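Aminopeptidase C (Lactobacillus rhamnosus, PDB 4K7C) probably removes amino-terminal residues from peptides as a hexameric cysteine aminopeptidase of the papain-like clan. Local coordinates at residues A3-S7 and G8-Q12; T20-A23 and N24-K28. All blocks are in the same frame, centred on the assembly; numbering follows the deposited sequence.

Contact 1 of 2, residues A3-S7 and G8-Q12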
# COMPACT_ATOMS: atom_id res chain seq x y z
N ALA A 3 44.96 19.01 23.32
CA ALA A 3 43.62 18.66 23.66
C ALA A 3 42.60 18.97 22.52
O ALA A 3 41.63 18.24 22.37
CB ALA A 3 43.22 19.21 24.99
N GLU A 4 42.80 20.04 21.75
CA GLU A 4 41.81 20.40 20.74
C GLU A 4 42.12 19.77 19.40
O GLU A 4 43.21 19.31 19.13
CB GLU A 4 41.63 21.91 20.63
CG GLU A 4 42.67 22.74 19.88
CD GLU A 4 42.30 24.23 19.92
OE1 GLU A 4 42.22 24.87 18.84
OE2 GLU A 4 42.01 24.76 21.03
N ILE A 5 41.12 19.74 18.54
CA ILE A 5 41.34 19.28 17.17
C ILE A 5 41.79 20.51 16.38
O ILE A 5 41.02 21.53 16.22
CB ILE A 5 40.02 18.74 16.54
CG1 ILE A 5 39.66 17.48 17.28
CG2 ILE A 5 40.19 18.46 15.08
CD1 ILE A 5 38.30 16.97 16.95
N THR A 6 43.04 20.48 15.92
CA THR A 6 43.60 21.55 15.08
C THR A 6 43.50 21.31 13.58
O THR A 6 43.24 20.18 13.11
CB THR A 6 45.11 21.67 15.39
OG1 THR A 6 45.77 20.48 14.96
CG2 THR A 6 45.29 21.83 16.87
N SER A 7 43.78 22.37 12.82
CA SER A 7 43.75 22.29 11.37
C SER A 7 44.80 21.30 10.90
O SER A 7 44.57 20.57 9.93
CB SER A 7 43.98 23.68 10.76
OG SER A 7 45.24 24.10 11.30
N GLY A 8 45.95 21.24 11.61
CA GLY A 8 47.06 20.27 11.26
C GLY A 8 46.66 18.82 11.48
O GLY A 8 46.90 17.98 10.63
N ASP A 9 45.85 18.59 12.50
CA ASP A 9 45.36 17.26 12.82
C ASP A 9 44.37 16.84 11.72
O ASP A 9 44.39 15.69 11.26
CB ASP A 9 44.57 17.24 14.14
CG ASP A 9 45.40 17.56 15.37
OD1 ASP A 9 46.61 17.32 15.36
OD2 ASP A 9 44.79 18.04 16.38
N LEU A 10 43.47 17.75 11.36
CA LEU A 10 42.53 17.56 10.22
C LEU A 10 43.18 17.24 8.91
O LEU A 10 42.85 16.23 8.19
CB LEU A 10 41.52 18.73 10.06
CG LEU A 10 40.54 19.01 11.20
CD1 LEU A 10 39.80 20.26 10.84
CD2 LEU A 10 39.63 17.84 11.49
N ASP A 11 44.24 17.99 8.58
CA ASP A 11 45.04 17.61 7.44
C ASP A 11 45.57 16.20 7.54
O ASP A 11 45.49 15.43 6.56
CB ASP A 11 46.25 18.58 7.24
CG ASP A 11 45.87 19.95 6.80
OD1 ASP A 11 44.69 20.19 6.35
OD2 ASP A 11 46.76 20.81 6.92
N GLN A 12 46.08 15.79 8.69
CA GLN A 12 46.64 14.52 8.81
C GLN A 12 45.51 13.41 8.69
O GLN A 12 45.72 12.38 8.09
CB GLN A 12 47.33 14.36 10.13
CG GLN A 12 48.06 13.06 10.25
CD GLN A 12 49.24 12.93 9.27
OE1 GLN A 12 49.32 11.89 8.54
NE2 GLN A 12 50.00 13.98 9.10

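Contact 2 of 2, residues T20-A23 and N24-K28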
# COMPACT_ATOMS: atom_id res chain seq x y z
N THR A 20 43.93 5.21 2.68
CA THR A 20 43.22 3.98 2.94
C THR A 20 42.86 3.24 1.59
O THR A 20 42.32 3.83 0.69
CB THR A 20 41.99 4.27 3.80
OG1 THR A 20 42.40 4.90 5.02
CG2 THR A 20 41.24 2.97 4.18
N PRO A 21 43.12 1.93 1.52
CA PRO A 21 42.82 1.25 0.29
C PRO A 21 41.34 1.39 -0.12
O PRO A 21 40.47 1.13 0.71
CB PRO A 21 43.19 -0.22 0.56
CG PRO A 21 44.28 -0.09 1.62
CD PRO A 21 43.82 1.07 2.50
N ALA A 22 41.14 1.83 -1.34
CA ALA A 22 39.78 1.99 -1.96
C ALA A 22 38.83 2.92 -1.22
O ALA A 22 37.63 2.75 -1.30
CB ALA A 22 39.07 0.65 -2.22
N ALA A 23 39.40 3.89 -0.50
CA ALA A 23 38.60 4.76 0.36
C ALA A 23 37.48 5.43 -0.40
O ALA A 23 36.38 5.57 0.12
CB ALA A 23 39.47 5.82 1.00
N ASN A 24 37.78 5.97 -1.58
CA ASN A 24 36.70 6.60 -2.37
C ASN A 24 35.52 5.69 -2.74
O ASN A 24 34.38 6.12 -2.59
CB ASN A 24 37.28 7.23 -3.62
CG ASN A 24 38.25 8.37 -3.29
OD1 ASN A 24 38.24 9.01 -2.24
ND2 ASN A 24 39.17 8.59 -4.23
N ALA A 25 35.82 4.50 -3.20
CA ALA A 25 34.77 3.56 -3.55
C ALA A 25 33.97 3.04 -2.32
O ALA A 25 32.71 2.85 -2.39
CB ALA A 25 35.32 2.48 -4.45
N LEU A 26 34.67 2.78 -1.22
CA LEU A 26 34.01 2.33 0.02
C LEU A 26 33.16 3.44 0.62
O LEU A 26 32.04 3.20 1.08
CB LEU A 26 35.04 1.82 1.01
CG LEU A 26 35.86 0.61 0.68
CD1 LEU A 26 37.00 0.47 1.63
CD2 LEU A 26 34.95 -0.61 0.73
N GLN A 27 33.65 4.69 0.54
CA GLN A 27 32.90 5.82 1.04
C GLN A 27 31.53 5.94 0.35
O GLN A 27 30.48 6.21 0.97
CB GLN A 27 33.77 7.08 0.87
CG GLN A 27 33.06 8.37 1.10
CD GLN A 27 34.03 9.53 1.04
OE1 GLN A 27 34.81 9.65 0.04
NE2 GLN A 27 34.08 10.32 2.09
N LYS A 28 31.55 5.83 -0.97
CA LYS A 28 30.34 5.92 -1.76
C LYS A 28 29.37 4.82 -1.36
O LYS A 28 28.20 5.10 -1.09
CB LYS A 28 30.66 5.83 -3.25
CG LYS A 28 31.35 7.11 -3.73
CD LYS A 28 31.60 7.10 -5.22
CE LYS A 28 32.43 8.31 -5.68
NZ LYS A 28 33.80 8.42 -5.14

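Contact 1 of 2, residues A3-S7 and G8-Q12
Thr6 and Leu10 make the first i to i+4 turn of helix 7-19, with Leu10 N 3.0 Å from Thr6 O, and Asp11 N continues it to Ser7 O at 2.9 Å. Asp9 N also approaches Thr6 O, but at 3.1 Å and with a poorly directed hydrogen, so that bond is weak. The better-directed partner of the same N-H is a side chain: Asp9 N donates to Thr6 OG1 at 3.1 Å. Thr6 places this hydroxyl between its own backbone N and carbonyl carbon (chi1 66°), which turns it in over the helix start, while its methyl CG2 stands beside the backbone N. In return the Asp9 carboxylate reaches back along the chain. Its OD2 accepts from Thr6 N at 3.0 Å in an almost straight bond (173°), the N-H coming from above the carboxylate plane, 44° out of it.

These reciprocal bonds, side chain of the N-cap to backbone of the third residue beyond it and the reverse, define a capping box. They satisfy two backbone N-H groups at a helix start, Thr6 N and Asp9 N. The negative carboxylate lies near the N-terminal end of the helix, where the helix dipole would probably stabilise it.

On another side of the turn Ile5 meets Leu10. Ile5 CG2 and Leu10 CD2 are 3.7 Å apart, the two side chains crossing at about a right angle, and Leu10 CG also lies 3.5 Å from Thr6 O. A second subunit covers this apolar pair: Ile5 packs on its Asn109 and Leu10 on its Phe105. Backbone oxygens tie the segment to that subunit too, Ala3 O accepting from its Asn109 and Ile5 O from its Lys151.

Contact 2 of 2, residues T20-A23 and N24-K28
The Ala22 carbonyl is approached from both sides of its plane by side chains of the first helical turn: Leu26 CG lies over one face, 3.4 Å from Ala22 O, and Ala25 CB comes from the other side, more obliquely and past the oxygen end, 3.9 Å from the same oxygen. Between them Leu26 N arrives at 3.0 Å from Ala22 O with a C=O...donor angle of 170°, so the bond runs nearly in line with the C=O. At the Ala23 carbonyl the bonded partner is Gln27. Gln27 N donates to Ala23 O at 2.9 Å, tilted 29° from the carbonyl plane, and Gln27 CB comes 3.1 Å from Ala23 O, close to that plane.

Leu26 thus contributes both a backbone and a side-chain contact. With its CG anti to the carbonyl carbon, the branch leans back toward the turn, where CD1 comes 3.7 Å from Pro21 O and CG 4.3 Å from Ala22 CB. Gln27 instead sends its CG anti to its own backbone N (chi1 170°) and runs on extended, bringing NE2 to Asn221 OD1 and Ala216 O of the second subunit, whose Tyr217 packs on Ala23, Leu26 and Gln27. Ala22 packs on Ala22 of a third subunit, and Leu26 on Leu26 of that subunit.

Ala23 N closes back on Thr20 O at 3.2 Å, the bond of a type II beta turn from Thr20 to Ala23. Ala22, with positive phi, occupies its third position and is at the same time the N-cap of helix 23-39. An alanine can offer no side-chain acceptor there, so this helix start relies on main-chain bonds and apolar packing, in a tight turn that joins two successive helices, 7-19 and 23-39.

Contacts 1 and 2 are both helix starts, in series along the chain: contact 1 leads into helix 7-19, and contact 2 into helix 23-39. Their centres are 22 Å apart and their nearest atoms about 9 Å, so they do not touch. Each lies 40 Å or more from the chain centre, well beyond the 24 Å radius of gyration, consistent with an extended N-terminal arm engaged with other subunits. Contact 1 is a surface contact built on polar side-chain capping, facing the second subunit. Contact 2 is partly buried and its cap residue is apolar; it is covered by both a second and a third subunit.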